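Long-range contacts in TRAP dicarboxylate transporter-DctP subunit (Rhodobacter sphaeroides, PDB 4PE3), which probably captures a small organic acid in the periplasm and hands it to a TRAP-type membrane transporter, and is seen here without substrate in an open state: residues Q36-A41 against H92-S97; F46-V51 against Q272-T277; G153-V158 against F237-L242; V158-L163 against D227-P232; D164-L169 against D302-K307. All blocks are in the same frame, centred on the assembly; numbering follows the deposited sequence.

Interaction 1 of 5, residues Q36-A41 against H92-S97; sequences QSSDPA and HITDTS
Q36 and S37 pair in parallel with H92 and I93, joining strands 32-37 and 91-95 in the five-stranded mixed sheet of one lobe of the TRAP solute-binding fold. The tight part is the backbone. I93 N donates to Q36 O at 3.0 Å, while S38 N gives I93 O a shorter bond of 2.9 Å. CA-H groups fill in beside them, H92 CA lying 3.1 Å from Q36 O. The side chains of S37 and I93 share one face of the sheet with helix 44-59, where S37 OG bonds to Q49. On the face of Q36 and H92 both ends turn off to other partners: Q36 to the backbone of I74 and V75, H92 to T80 and E244. The imidazole of H92 is covered on one face by T94 CG2, 3.4 Å above the ring plane. Past S38 the pairing ends and the segments diverge, leaving a looser, partly exposed margin. D39 N turns back to S37 OG in an ST turn, and D95 OD1 takes S97 N in an Asx turn. At this margin the S38 side chain leans on T94, with S38 CB 3.3 Å from T94 OG1.

Interaction 2 of 5, residues F46-V51 against Q272-T277; sequences FELQHV and QTQIDT
L48 points from helix 44-59 toward helix 257-291 and makes the largest single contribution to the contact. Its CB leaves the helix toward the partner, and CG, anti to the carbonyl carbon (chi1 -78°), splits the chain into two methyls with different neighbours. CD1 lies over the start of the Q274 side chain, 4.1 Å from Q274 CG, and also comes within 4.2 Å of T277 CG2. CD2 meets T277 tip to tip, 3.8 Å from T277 OG1, and reaches T273 CG2 at 4.2 Å. The T277 hydroxyl is already engaged within its own helix: T277 OG1 donates to T273 O at 2.8 Å, from the face of that carbonyl opposite to T277 N. One turn on, V51 CG1 rests 4.1 Å from T273 OG1, which is hydrogen-bonded to the backbone O of I269. At the buried margin a water bridges the amides, accepting from Q49 NE2 and Q274 NE2, each at 3.0 Å; Q274 NE2 also bonds to N45. The short axes approach to 9.5 Å with their N-to-C directions 141° apart: the packing of two helices running roughly antiparallel, here on the helical layer beside the five-stranded sheet.

Interaction 3 of 5, residues G153-V158 against F237-L242; sequences GLEAFV and FHSLPL. With ZN (zinc ion), chain F.
E155 N reaches S239 O at 2.9 Å in an almost straight bond, pinning two extended segments that run roughly antiparallel. Just beside it a water donates to E155 O and accepts from S239 N, bridging the two backbones where they stand farther apart. L154, with CG anti to the backbone N (chi1 173°), crosses L240 at about a right angle and lays CB 3.8 Å from L240 CD1, while its CD1 approaches S239 O. The E155 chain is extended beyond CG, and this carries its carboxylate past S239 to a zinc ion, gripped by E155 OE1 and OE2, each at 2.1 Å. Two waters, D213 and Y214 complete the site; one of these waters also bonds to S239 OG, itself held by N111. Further along, chi1 of 55° sets the F237 ring between its own backbone N and carbonyl carbon and turns its edge to the face of F157. The centroids are 5.0 Å apart, planes at 57°, with F237 CZ above the centre of the F157 ring. H238, bonded to D213, meets F157 obliquely. The result is an aromatic cluster next to a zinc site, in connecting segments between the two sheets of this two-lobed solute-binding fold.

Interaction 4 of 5, residues V158-L163 against D227-P232; sequences VSKVPL and DIAPHP. With ZN (zinc ion), chain I.
V158 opens the contact with CG1 against A229 CB at 3.9 Å, where the chain has just left helix 225-228. At S159 the backbone takes over: S159 O accepts H231 N at 2.9 Å, while S159 N and A229 O share a water. S159 OG donates within its own turn to V161 O, in the carbonyl plane and on a lone pair. K160 folds its aliphatic part over A229, with CG 3.5 Å from A229 CB; farther out, NZ bonds to L204. V161 lends its carbonyl oxygen, packed 3.3 Å from H231 CB. P162 then covers the H231 imidazole: its CB sits 4.0 Å from the ring centroid and only 6° off the normal, a CH-pi contact, as K160 O meets the ring edge near CD2. H231 ND1 bonds to H298. L163 N ends the walk, donating to a water that also lies 2.7 Å from H231 O. This is loop packing at the edge of the four-stranded sheet, joining the exit of outer strand 157-159 to the segment after helix 225-228.

Interaction 5 of 5, residues D164-L169 against D302-K307; sequences DTVEDL and DEERAK. With ZN (zinc ion), chain N.
E304 and K307 on the first turns of helix 302-320 meet the loop 164-169 mainly through charge. In the salt-bridge network, K307 NZ lies 2.9 Å from E167 OE1, on the syn lone pair, with a weaker bond to E167 OE2. The same amine bonds E304 OE2 at 2.9 Å and so probably offsets the nearness of the two carboxylates, whose OE1 atoms are 3.8 Å apart. Among hydrogen bonds, V166 N donates to E304 OE1 at 3.1 Å, from 38° out of the carboxylate plane. A bend at chi2 (-60°) lays the E304 carboxylate alongside T165. Apolar contact is modest: V166 CG2 touches K307 CB at 4.0 Å, and V166 also packs on F308 and I311. Inside the loop, D168 OD2 accepts D164 N and T165 N, and T165 OG1 takes D168 N in an ST motif. Metal binding marks both sides: D168 OD2 holds one zinc ion at 2.3 Å, while E303 and E304 together bind another, a carboxylate zinc site at the start of a helix.

How the interactions relate
Interactions 1 and 2 lie in the lobe built on the five-stranded sheet, their centres about 13 Å apart; strand 32-37 and helix 44-59 follow each other in the chain and touch. Interactions 4 and 5 lie across the chain's centre, about 31 and 33 Å from interaction 1, centre to centre. Interaction 3 sits between, its centre about 15 to 18 Å from the others. It touches interaction 1 through L242, interaction 4 through V158 and strand 157-159, and interaction 5 through F237 and R305. Along the chain interaction 2 spans 3 and 4, whereas 5 alternates with 2, 3 and 4. This interleaving is consistent with a chain crossing between two lobes, which probably move about the connecting segments when substrate binds.

Interaction 1 of 5, residues Q36-A41 against H92-S97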
# COMPACT_ATOMS: atom_id res chain seq x y z
N GLN A 36 1.31 -17.89 3.95
CA GLN A 36 0.74 -17.21 5.08
C GLN A 36 0.44 -15.75 4.76
O GLN A 36 1.27 -15.04 4.18
CB GLN A 36 1.65 -17.29 6.28
CG GLN A 36 0.93 -16.83 7.52
CD GLN A 36 1.72 -17.01 8.77
OE1 GLN A 36 1.86 -18.13 9.28
NE2 GLN A 36 2.27 -15.92 9.29
N SER A 37 -0.76 -15.30 5.11
CA SER A 37 -1.22 -13.93 4.90
C SER A 37 -0.81 -13.08 6.07
O SER A 37 -0.55 -13.58 7.15
CB SER A 37 -2.75 -13.97 4.80
OG SER A 37 -3.26 -12.66 4.57
N SER A 38 -0.78 -11.76 5.87
CA SER A 38 -0.70 -10.83 6.99
C SER A 38 -2.08 -10.49 7.58
O SER A 38 -2.18 -9.78 8.58
CB SER A 38 0.01 -9.54 6.54
OG SER A 38 -0.67 -9.00 5.44
N ASP A 39 -3.15 -10.98 6.97
CA ASP A 39 -4.50 -10.70 7.44
C ASP A 39 -5.10 -11.92 8.13
O ASP A 39 -4.73 -13.07 7.85
CB ASP A 39 -5.35 -10.26 6.27
CG ASP A 39 -4.87 -8.97 5.65
OD1 ASP A 39 -4.67 -8.01 6.40
OD2 ASP A 39 -4.68 -8.91 4.43
N PRO A 40 -6.04 -11.68 9.04
CA PRO A 40 -6.73 -12.78 9.71
C PRO A 40 -7.92 -13.30 8.91
O PRO A 40 -8.43 -12.60 8.03
CB PRO A 40 -7.23 -12.12 11.00
CG PRO A 40 -7.50 -10.70 10.59
CD PRO A 40 -6.43 -10.37 9.59
N ALA A 41 -8.41 -14.49 9.26
CA ALA A 41 -9.68 -14.96 8.72
C ALA A 41 -10.75 -13.96 9.08
O ALA A 41 -10.73 -13.38 10.17
CB ALA A 41 -10.02 -16.33 9.28
N HIS A 92 4.34 -16.04 1.19
CA HIS A 92 3.50 -15.12 1.97
C HIS A 92 2.80 -14.10 1.10
O HIS A 92 3.20 -13.86 -0.06
CB HIS A 92 4.27 -14.43 3.11
CG HIS A 92 5.42 -13.55 2.69
ND1 HIS A 92 6.41 -13.21 3.57
CD2 HIS A 92 5.69 -12.89 1.54
CE1 HIS A 92 7.27 -12.40 2.97
NE2 HIS A 92 6.86 -12.21 1.73
N ILE A 93 1.74 -13.54 1.65
CA ILE A 93 1.06 -12.38 1.07
C ILE A 93 1.06 -11.41 2.22
O ILE A 93 0.29 -11.57 3.17
CB ILE A 93 -0.37 -12.70 0.60
CG1 ILE A 93 -0.38 -13.86 -0.41
CG2 ILE A 93 -0.99 -11.44 -0.01
CD1 ILE A 93 -1.76 -14.25 -0.91
N THR A 94 1.93 -10.40 2.19
CA THR A 94 2.17 -9.62 3.38
C THR A 94 2.61 -8.18 3.11
O THR A 94 2.94 -7.82 2.00
CB THR A 94 3.22 -10.32 4.29
OG1 THR A 94 3.17 -9.75 5.60
CG2 THR A 94 4.62 -10.18 3.71
N ASP A 95 2.58 -7.39 4.17
CA ASP A 95 2.88 -5.97 4.13
C ASP A 95 4.38 -5.83 4.15
O ASP A 95 5.03 -6.11 5.15
CB ASP A 95 2.28 -5.33 5.38
CG ASP A 95 2.34 -3.83 5.40
OD1 ASP A 95 3.34 -3.24 4.95
OD2 ASP A 95 1.36 -3.23 5.91
N THR A 96 4.94 -5.38 3.03
CA THR A 96 6.40 -5.27 2.89
C THR A 96 7.00 -4.28 3.90
O THR A 96 8.17 -4.41 4.28
CB THR A 96 6.75 -4.88 1.44
OG1 THR A 96 6.24 -5.89 0.56
CG2 THR A 96 8.26 -4.71 1.22
N SER A 97 6.19 -3.35 4.40
CA SER A 97 6.68 -2.42 5.40
C SER A 97 7.07 -3.10 6.71
O SER A 97 7.84 -2.54 7.49
CB SER A 97 5.64 -1.33 5.67
OG SER A 97 4.61 -1.83 6.48

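Interaction 2 of 5, residues F46-V51 against Q272-T277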
# COMPACT_ATOMS: atom_id res chain seq x y z
N PHE A 46 -8.13 -10.76 3.33
CA PHE A 46 -7.90 -12.20 3.40
C PHE A 46 -8.83 -12.91 2.43
O PHE A 46 -8.43 -13.78 1.67
CB PHE A 46 -8.13 -12.74 4.81
CG PHE A 46 -7.82 -14.19 4.91
CD1 PHE A 46 -6.50 -14.63 5.05
CD2 PHE A 46 -8.82 -15.15 4.83
CE1 PHE A 46 -6.20 -15.97 5.12
CE2 PHE A 46 -8.54 -16.49 4.90
CZ PHE A 46 -7.21 -16.91 5.04
N GLU A 47 -10.12 -12.58 2.49
CA GLU A 47 -11.06 -13.21 1.56
C GLU A 47 -10.73 -13.01 0.09
O GLU A 47 -10.85 -13.94 -0.73
CB GLU A 47 -12.49 -12.74 1.86
CG GLU A 47 -13.05 -13.34 3.12
CD GLU A 47 -13.13 -14.83 3.00
OE1 GLU A 47 -13.70 -15.33 2.01
OE2 GLU A 47 -12.59 -15.50 3.87
N LEU A 48 -10.29 -11.81 -0.25
CA LEU A 48 -9.89 -11.53 -1.63
C LEU A 48 -8.66 -12.35 -2.03
O LEU A 48 -8.50 -12.71 -3.20
CB LEU A 48 -9.64 -10.02 -1.82
CG LEU A 48 -10.90 -9.15 -1.97
CD1 LEU A 48 -10.63 -7.66 -1.71
CD2 LEU A 48 -11.50 -9.34 -3.33
N GLN A 49 -7.81 -12.65 -1.05
CA GLN A 49 -6.61 -13.44 -1.34
C GLN A 49 -6.95 -14.87 -1.77
O GLN A 49 -6.12 -15.52 -2.41
CB GLN A 49 -5.67 -13.40 -0.14
CG GLN A 49 -5.03 -12.05 0.04
CD GLN A 49 -4.44 -11.85 1.40
OE1 GLN A 49 -4.27 -12.79 2.17
NE2 GLN A 49 -4.14 -10.60 1.74
N HIS A 50 -8.15 -15.36 -1.45
CA HIS A 50 -8.56 -16.66 -1.96
C HIS A 50 -8.50 -16.68 -3.50
O HIS A 50 -8.35 -17.74 -4.10
CB HIS A 50 -9.99 -17.04 -1.60
CG HIS A 50 -10.24 -17.38 -0.16
ND1 HIS A 50 -9.58 -18.37 0.53
CD2 HIS A 50 -11.20 -16.93 0.67
CE1 HIS A 50 -10.10 -18.49 1.75
NE2 HIS A 50 -11.08 -17.60 1.86
N VAL A 51 -8.68 -15.52 -4.13
CA VAL A 51 -8.63 -15.46 -5.60
C VAL A 51 -7.28 -15.94 -6.13
O VAL A 51 -7.22 -16.63 -7.13
CB VAL A 51 -8.98 -14.05 -6.12
CG1 VAL A 51 -8.85 -13.96 -7.63
CG2 VAL A 51 -10.40 -13.69 -5.70
N GLN A 272 -5.88 -7.54 -9.62
CA GLN A 272 -6.89 -6.73 -10.29
C GLN A 272 -8.27 -6.86 -9.64
O GLN A 272 -9.01 -5.88 -9.53
CB GLN A 272 -6.95 -7.10 -11.77
CG GLN A 272 -5.70 -6.66 -12.54
CD GLN A 272 -5.61 -5.15 -12.62
OE1 GLN A 272 -6.54 -4.50 -13.11
NE2 GLN A 272 -4.52 -4.58 -12.09
N THR A 273 -8.61 -8.06 -9.20
CA THR A 273 -9.89 -8.28 -8.53
C THR A 273 -9.93 -7.47 -7.24
O THR A 273 -10.96 -6.88 -6.89
CB THR A 273 -10.12 -9.77 -8.23
OG1 THR A 273 -10.09 -10.50 -9.46
CG2 THR A 273 -11.45 -10.01 -7.50
N GLN A 274 -8.83 -7.48 -6.50
CA GLN A 274 -8.73 -6.72 -5.27
C GLN A 274 -8.86 -5.21 -5.54
O GLN A 274 -9.66 -4.53 -4.91
CB GLN A 274 -7.43 -7.02 -4.54
CG GLN A 274 -7.20 -6.18 -3.28
CD GLN A 274 -6.13 -6.76 -2.39
OE1 GLN A 274 -5.03 -7.03 -2.83
NE2 GLN A 274 -6.45 -6.93 -1.11
N ILE A 275 -8.10 -4.69 -6.50
CA ILE A 275 -8.17 -3.26 -6.78
C ILE A 275 -9.56 -2.86 -7.22
O ILE A 275 -10.06 -1.83 -6.80
CB ILE A 275 -7.08 -2.86 -7.78
CG1 ILE A 275 -5.76 -2.81 -7.00
CG2 ILE A 275 -7.41 -1.53 -8.45
CD1 ILE A 275 -4.63 -3.31 -7.77
N ASP A 276 -10.20 -3.66 -8.06
CA ASP A 276 -11.52 -3.31 -8.56
C ASP A 276 -12.56 -3.40 -7.45
O ASP A 276 -13.47 -2.57 -7.36
CB ASP A 276 -11.89 -4.19 -9.77
CG ASP A 276 -11.01 -3.93 -10.99
OD1 ASP A 276 -10.28 -2.92 -11.01
OD2 ASP A 276 -11.06 -4.76 -11.93
N THR A 277 -12.42 -4.37 -6.56
CA THR A 277 -13.35 -4.51 -5.45
C THR A 277 -13.24 -3.31 -4.50
O THR A 277 -14.24 -2.72 -4.08
CB THR A 277 -13.11 -5.82 -4.67
OG1 THR A 277 -13.37 -6.93 -5.54
CG2 THR A 277 -13.99 -5.95 -3.45
O HOH W 1 -4.09 -7.92 0.50

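Interaction 3 of 5, residues G153-V158 against F237-L242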
# COMPACT_ATOMS: atom_id res chain seq x y z
N GLY A 153 -5.28 -0.85 -0.66
CA GLY A 153 -5.93 0.33 -1.22
C GLY A 153 -5.23 1.65 -0.98
O GLY A 153 -4.51 1.83 0.01
N LEU A 154 -5.43 2.57 -1.91
CA LEU A 154 -5.04 3.97 -1.69
C LEU A 154 -5.99 4.55 -0.65
O LEU A 154 -7.22 4.47 -0.82
CB LEU A 154 -5.15 4.73 -3.00
CG LEU A 154 -4.94 6.24 -2.92
CD1 LEU A 154 -3.57 6.60 -2.37
CD2 LEU A 154 -5.19 6.85 -4.30
N GLU A 155 -5.44 5.07 0.43
CA GLU A 155 -6.26 5.67 1.49
C GLU A 155 -6.86 6.98 1.03
O GLU A 155 -6.27 7.65 0.17
CB GLU A 155 -5.41 5.89 2.75
CG GLU A 155 -4.86 4.59 3.38
CD GLU A 155 -4.40 4.79 4.80
OE1 GLU A 155 -4.39 5.92 5.29
OE2 GLU A 155 -4.01 3.80 5.47
N ALA A 156 -8.02 7.33 1.56
CA ALA A 156 -8.57 8.67 1.39
C ALA A 156 -8.21 9.50 2.61
O ALA A 156 -7.97 8.97 3.68
CB ALA A 156 -10.06 8.59 1.23
N PHE A 157 -8.18 10.82 2.46
CA PHE A 157 -7.83 11.70 3.56
C PHE A 157 -9.10 12.16 4.25
O PHE A 157 -10.09 12.46 3.58
CB PHE A 157 -7.06 12.92 3.00
CG PHE A 157 -6.23 13.67 4.03
CD1 PHE A 157 -5.28 13.02 4.78
CD2 PHE A 157 -6.38 15.03 4.20
CE1 PHE A 157 -4.50 13.69 5.71
CE2 PHE A 157 -5.60 15.72 5.12
CZ PHE A 157 -4.65 15.04 5.87
N VAL A 158 -9.01 12.31 5.56
CA VAL A 158 -10.09 12.83 6.40
C VAL A 158 -9.72 14.28 6.76
O VAL A 158 -8.62 14.52 7.23
CB VAL A 158 -10.23 12.00 7.68
CG1 VAL A 158 -11.21 12.68 8.66
CG2 VAL A 158 -10.65 10.58 7.34
N PHE A 237 -3.90 11.14 -1.38
CA PHE A 237 -2.66 11.64 -1.96
C PHE A 237 -1.42 11.21 -1.19
O PHE A 237 -0.33 11.72 -1.47
CB PHE A 237 -2.68 13.18 -2.05
CG PHE A 237 -2.95 13.86 -0.75
CD1 PHE A 237 -1.93 14.08 0.15
CD2 PHE A 237 -4.24 14.25 -0.40
CE1 PHE A 237 -2.17 14.68 1.36
CE2 PHE A 237 -4.49 14.82 0.82
CZ PHE A 237 -3.46 15.03 1.71
N HIS A 238 -1.53 10.27 -0.25
CA HIS A 238 -0.36 10.01 0.57
C HIS A 238 -0.03 8.59 1.00
O HIS A 238 1.13 8.33 1.28
CB HIS A 238 -0.36 10.93 1.79
CG HIS A 238 -1.06 10.35 2.97
ND1 HIS A 238 -2.43 10.35 3.10
CD2 HIS A 238 -0.57 9.71 4.06
CE1 HIS A 238 -2.75 9.73 4.22
NE2 HIS A 238 -1.64 9.34 4.83
N SER A 239 -0.99 7.66 1.06
CA SER A 239 -0.71 6.34 1.61
C SER A 239 -1.31 5.23 0.75
O SER A 239 -2.54 5.16 0.59
CB SER A 239 -1.23 6.22 3.03
OG SER A 239 -0.90 4.92 3.50
N LEU A 240 -0.47 4.37 0.19
CA LEU A 240 -0.90 3.30 -0.67
C LEU A 240 0.03 2.11 -0.39
O LEU A 240 1.07 1.96 -1.05
CB LEU A 240 -0.84 3.74 -2.14
CG LEU A 240 -1.67 2.94 -3.15
CD1 LEU A 240 -1.79 3.69 -4.48
CD2 LEU A 240 -1.06 1.58 -3.36
N PRO A 241 -0.30 1.29 0.61
CA PRO A 241 0.64 0.24 1.03
C PRO A 241 0.83 -0.88 -0.00
O PRO A 241 -0.11 -1.31 -0.66
CB PRO A 241 0.01 -0.32 2.30
CG PRO A 241 -0.94 0.73 2.77
CD PRO A 241 -1.42 1.45 1.55
N LEU A 242 2.07 -1.35 -0.12
CA LEU A 242 2.43 -2.45 -1.01
C LEU A 242 2.33 -3.77 -0.25
O LEU A 242 2.94 -3.94 0.79
CB LEU A 242 3.87 -2.26 -1.52
CG LEU A 242 4.37 -3.11 -2.67
CD1 LEU A 242 5.60 -2.50 -3.33
CD2 LEU A 242 4.73 -4.48 -2.15
ZN ZN F . -3.62 5.17 7.06
O HOH W 2 -3.73 8.54 0.84
O HOH W 3 -1.68 5.16 6.27
O HOH W 4 -3.52 3.80 8.51

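Interaction 4 of 5, residues V158-L163 against D227-P232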
# COMPACT_ATOMS: atom_id res chain seq x y z
N VAL A 158 -9.01 12.31 5.56
CA VAL A 158 -10.09 12.83 6.40
C VAL A 158 -9.72 14.28 6.76
O VAL A 158 -8.62 14.52 7.23
CB VAL A 158 -10.23 12.00 7.68
CG1 VAL A 158 -11.21 12.68 8.66
CG2 VAL A 158 -10.65 10.58 7.34
N SER A 159 -10.63 15.22 6.52
CA SER A 159 -10.35 16.61 6.89
C SER A 159 -11.63 17.37 7.21
O SER A 159 -12.61 17.26 6.48
CB SER A 159 -9.56 17.35 5.79
OG SER A 159 -9.28 18.67 6.23
N LYS A 160 -11.59 18.16 8.28
CA LYS A 160 -12.66 19.07 8.65
C LYS A 160 -12.59 20.38 7.90
O LYS A 160 -13.59 21.09 7.81
CB LYS A 160 -12.59 19.44 10.14
CG LYS A 160 -12.87 18.36 11.10
CD LYS A 160 -12.59 18.77 12.55
CE LYS A 160 -13.61 19.79 13.07
NZ LYS A 160 -13.56 19.84 14.56
N VAL A 161 -11.40 20.72 7.38
CA VAL A 161 -11.14 21.99 6.73
C VAL A 161 -10.97 21.77 5.22
O VAL A 161 -10.52 20.71 4.79
CB VAL A 161 -9.90 22.72 7.32
CG1 VAL A 161 -10.13 23.08 8.79
CG2 VAL A 161 -8.62 21.89 7.16
N PRO A 162 -11.36 22.76 4.42
CA PRO A 162 -11.25 22.56 2.97
C PRO A 162 -9.82 22.59 2.47
O PRO A 162 -9.15 23.62 2.63
CB PRO A 162 -12.04 23.73 2.40
CG PRO A 162 -12.04 24.77 3.49
CD PRO A 162 -12.02 24.02 4.77
N LEU A 163 -9.36 21.48 1.90
CA LEU A 163 -8.03 21.36 1.33
C LEU A 163 -8.13 21.10 -0.16
O LEU A 163 -8.59 20.03 -0.59
CB LEU A 163 -7.30 20.19 1.97
CG LEU A 163 -7.26 20.17 3.50
CD1 LEU A 163 -6.69 18.83 3.94
CD2 LEU A 163 -6.45 21.32 4.12
N ASP A 227 -18.58 12.48 8.07
CA ASP A 227 -19.73 13.21 8.57
C ASP A 227 -19.30 14.31 9.55
O ASP A 227 -19.83 15.42 9.50
CB ASP A 227 -20.72 12.29 9.27
CG ASP A 227 -21.45 11.37 8.33
OD1 ASP A 227 -21.05 11.12 7.19
OD2 ASP A 227 -22.49 10.85 8.76
N ILE A 228 -18.35 14.00 10.42
CA ILE A 228 -17.86 14.97 11.40
C ILE A 228 -16.77 15.89 10.82
O ILE A 228 -16.51 16.97 11.36
CB ILE A 228 -17.38 14.29 12.70
CG1 ILE A 228 -16.19 13.38 12.47
CG2 ILE A 228 -18.54 13.50 13.34
CD1 ILE A 228 -15.57 12.87 13.76
N ALA A 229 -16.20 15.49 9.69
CA ALA A 229 -15.09 16.19 9.03
C ALA A 229 -15.43 16.19 7.55
O ALA A 229 -15.08 15.27 6.81
CB ALA A 229 -13.79 15.47 9.31
N PRO A 230 -16.18 17.20 7.10
CA PRO A 230 -16.91 17.10 5.83
C PRO A 230 -16.14 17.58 4.58
O PRO A 230 -16.77 17.90 3.59
CB PRO A 230 -18.17 17.94 6.08
CG PRO A 230 -17.72 18.97 7.06
CD PRO A 230 -16.68 18.33 7.93
N HIS A 231 -14.81 17.50 4.62
CA HIS A 231 -13.98 17.84 3.48
C HIS A 231 -12.93 16.77 3.18
O HIS A 231 -11.73 17.05 3.13
CB HIS A 231 -13.27 19.18 3.72
CG HIS A 231 -14.18 20.36 3.66
ND1 HIS A 231 -14.78 20.76 2.49
CD2 HIS A 231 -14.61 21.21 4.62
CE1 HIS A 231 -15.54 21.81 2.73
NE2 HIS A 231 -15.46 22.09 4.01
N PRO A 232 -13.37 15.53 2.94
CA PRO A 232 -12.40 14.50 2.57
C PRO A 232 -11.69 14.79 1.25
O PRO A 232 -12.24 15.49 0.39
CB PRO A 232 -13.27 13.25 2.44
CG PRO A 232 -14.63 13.76 2.10
CD PRO A 232 -14.75 15.03 2.91
ZN ZN I . -23.44 10.92 10.40
O HOH W 5 -13.11 13.76 5.83
O HOH W 6 -15.61 17.26 14.14
O HOH W 7 -10.21 18.86 1.89

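Interaction 5 of 5, residues D164-L169 against D302-K307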
# COMPACT_ATOMS: atom_id res chain seq x y z
N ASP A 164 -7.71 22.07 -0.96
CA ASP A 164 -7.61 21.90 -2.40
C ASP A 164 -6.18 22.03 -2.90
O ASP A 164 -5.91 21.65 -4.04
CB ASP A 164 -8.50 22.91 -3.12
CG ASP A 164 -9.97 22.61 -2.89
OD1 ASP A 164 -10.45 21.55 -3.35
OD2 ASP A 164 -10.63 23.39 -2.20
N THR A 165 -5.28 22.54 -2.07
CA THR A 165 -3.88 22.70 -2.48
C THR A 165 -2.96 22.23 -1.35
O THR A 165 -3.38 22.13 -0.19
CB THR A 165 -3.53 24.16 -2.77
OG1 THR A 165 -3.56 24.88 -1.53
CG2 THR A 165 -4.51 24.78 -3.79
N VAL A 166 -1.70 21.98 -1.69
CA VAL A 166 -0.74 21.61 -0.68
C VAL A 166 -0.59 22.72 0.35
O VAL A 166 -0.36 22.46 1.53
CB VAL A 166 0.60 21.27 -1.30
CG1 VAL A 166 1.62 20.99 -0.23
CG2 VAL A 166 0.47 20.09 -2.25
N GLU A 167 -0.70 23.97 -0.11
CA GLU A 167 -0.59 25.12 0.77
C GLU A 167 -1.65 25.09 1.88
O GLU A 167 -1.42 25.59 2.98
CB GLU A 167 -0.74 26.41 -0.05
CG GLU A 167 0.48 26.80 -0.92
CD GLU A 167 0.62 26.00 -2.22
OE1 GLU A 167 -0.29 25.25 -2.62
OE2 GLU A 167 1.67 26.15 -2.88
N ASP A 168 -2.81 24.51 1.58
CA ASP A 168 -3.87 24.40 2.58
C ASP A 168 -3.47 23.54 3.78
O ASP A 168 -4.11 23.61 4.82
CB ASP A 168 -5.16 23.89 1.95
CG ASP A 168 -5.80 24.90 0.99
OD1 ASP A 168 -5.64 26.14 1.15
OD2 ASP A 168 -6.50 24.46 0.06
N LEU A 169 -2.42 22.74 3.67
CA LEU A 169 -2.01 21.90 4.79
C LEU A 169 -1.26 22.65 5.89
O LEU A 169 -1.10 22.14 7.00
CB LEU A 169 -1.11 20.79 4.27
CG LEU A 169 -1.75 19.71 3.40
CD1 LEU A 169 -0.64 18.81 2.82
CD2 LEU A 169 -2.78 18.90 4.17
N ASP A 302 -3.97 17.30 -10.72
CA ASP A 302 -2.68 16.71 -11.02
C ASP A 302 -1.51 17.60 -10.57
O ASP A 302 -0.50 17.09 -10.08
CB ASP A 302 -2.55 16.44 -12.52
CG ASP A 302 -3.45 15.33 -12.99
OD1 ASP A 302 -4.05 14.63 -12.14
OD2 ASP A 302 -3.55 15.13 -14.22
N GLU A 303 -1.64 18.90 -10.79
CA GLU A 303 -0.60 19.85 -10.39
C GLU A 303 -0.38 19.87 -8.88
O GLU A 303 0.74 19.92 -8.41
CB GLU A 303 -0.91 21.27 -10.89
CG GLU A 303 -2.39 21.70 -10.87
CD GLU A 303 -2.72 22.80 -9.84
OE1 GLU A 303 -1.80 23.33 -9.19
OE2 GLU A 303 -3.92 23.14 -9.69
N GLU A 304 -1.46 19.81 -8.11
CA GLU A 304 -1.31 19.82 -6.66
C GLU A 304 -0.70 18.49 -6.19
O GLU A 304 0.11 18.46 -5.29
CB GLU A 304 -2.65 20.13 -5.97
CG GLU A 304 -3.13 21.56 -6.22
CD GLU A 304 -2.16 22.57 -5.73
OE1 GLU A 304 -1.44 22.32 -4.73
OE2 GLU A 304 -2.11 23.64 -6.37
N ARG A 305 -1.08 17.40 -6.82
CA ARG A 305 -0.51 16.12 -6.49
C ARG A 305 0.99 16.08 -6.81
O ARG A 305 1.79 15.54 -6.06
CB ARG A 305 -1.27 15.01 -7.21
CG ARG A 305 -2.70 14.86 -6.67
CD ARG A 305 -3.48 13.85 -7.44
NE ARG A 305 -4.87 13.81 -7.01
CZ ARG A 305 -5.35 13.09 -5.99
NH1 ARG A 305 -4.55 12.31 -5.31
NH2 ARG A 305 -6.65 13.15 -5.72
N ALA A 306 1.37 16.67 -7.95
CA ALA A 306 2.79 16.78 -8.31
C ALA A 306 3.54 17.64 -7.29
O ALA A 306 4.67 17.34 -6.92
CB ALA A 306 2.96 17.34 -9.72
N LYS A 307 2.90 18.71 -6.81
CA LYS A 307 3.50 19.53 -5.77
C LYS A 307 3.70 18.70 -4.49
O LYS A 307 4.73 18.79 -3.83
CB LYS A 307 2.66 20.79 -5.53
CG LYS A 307 2.91 21.86 -6.58
CD LYS A 307 1.80 22.91 -6.62
CE LYS A 307 1.56 23.52 -5.28
NZ LYS A 307 0.48 24.57 -5.36
ZN ZN N . -7.51 26.40 -0.75
O HOH W 8 -9.76 25.37 -0.10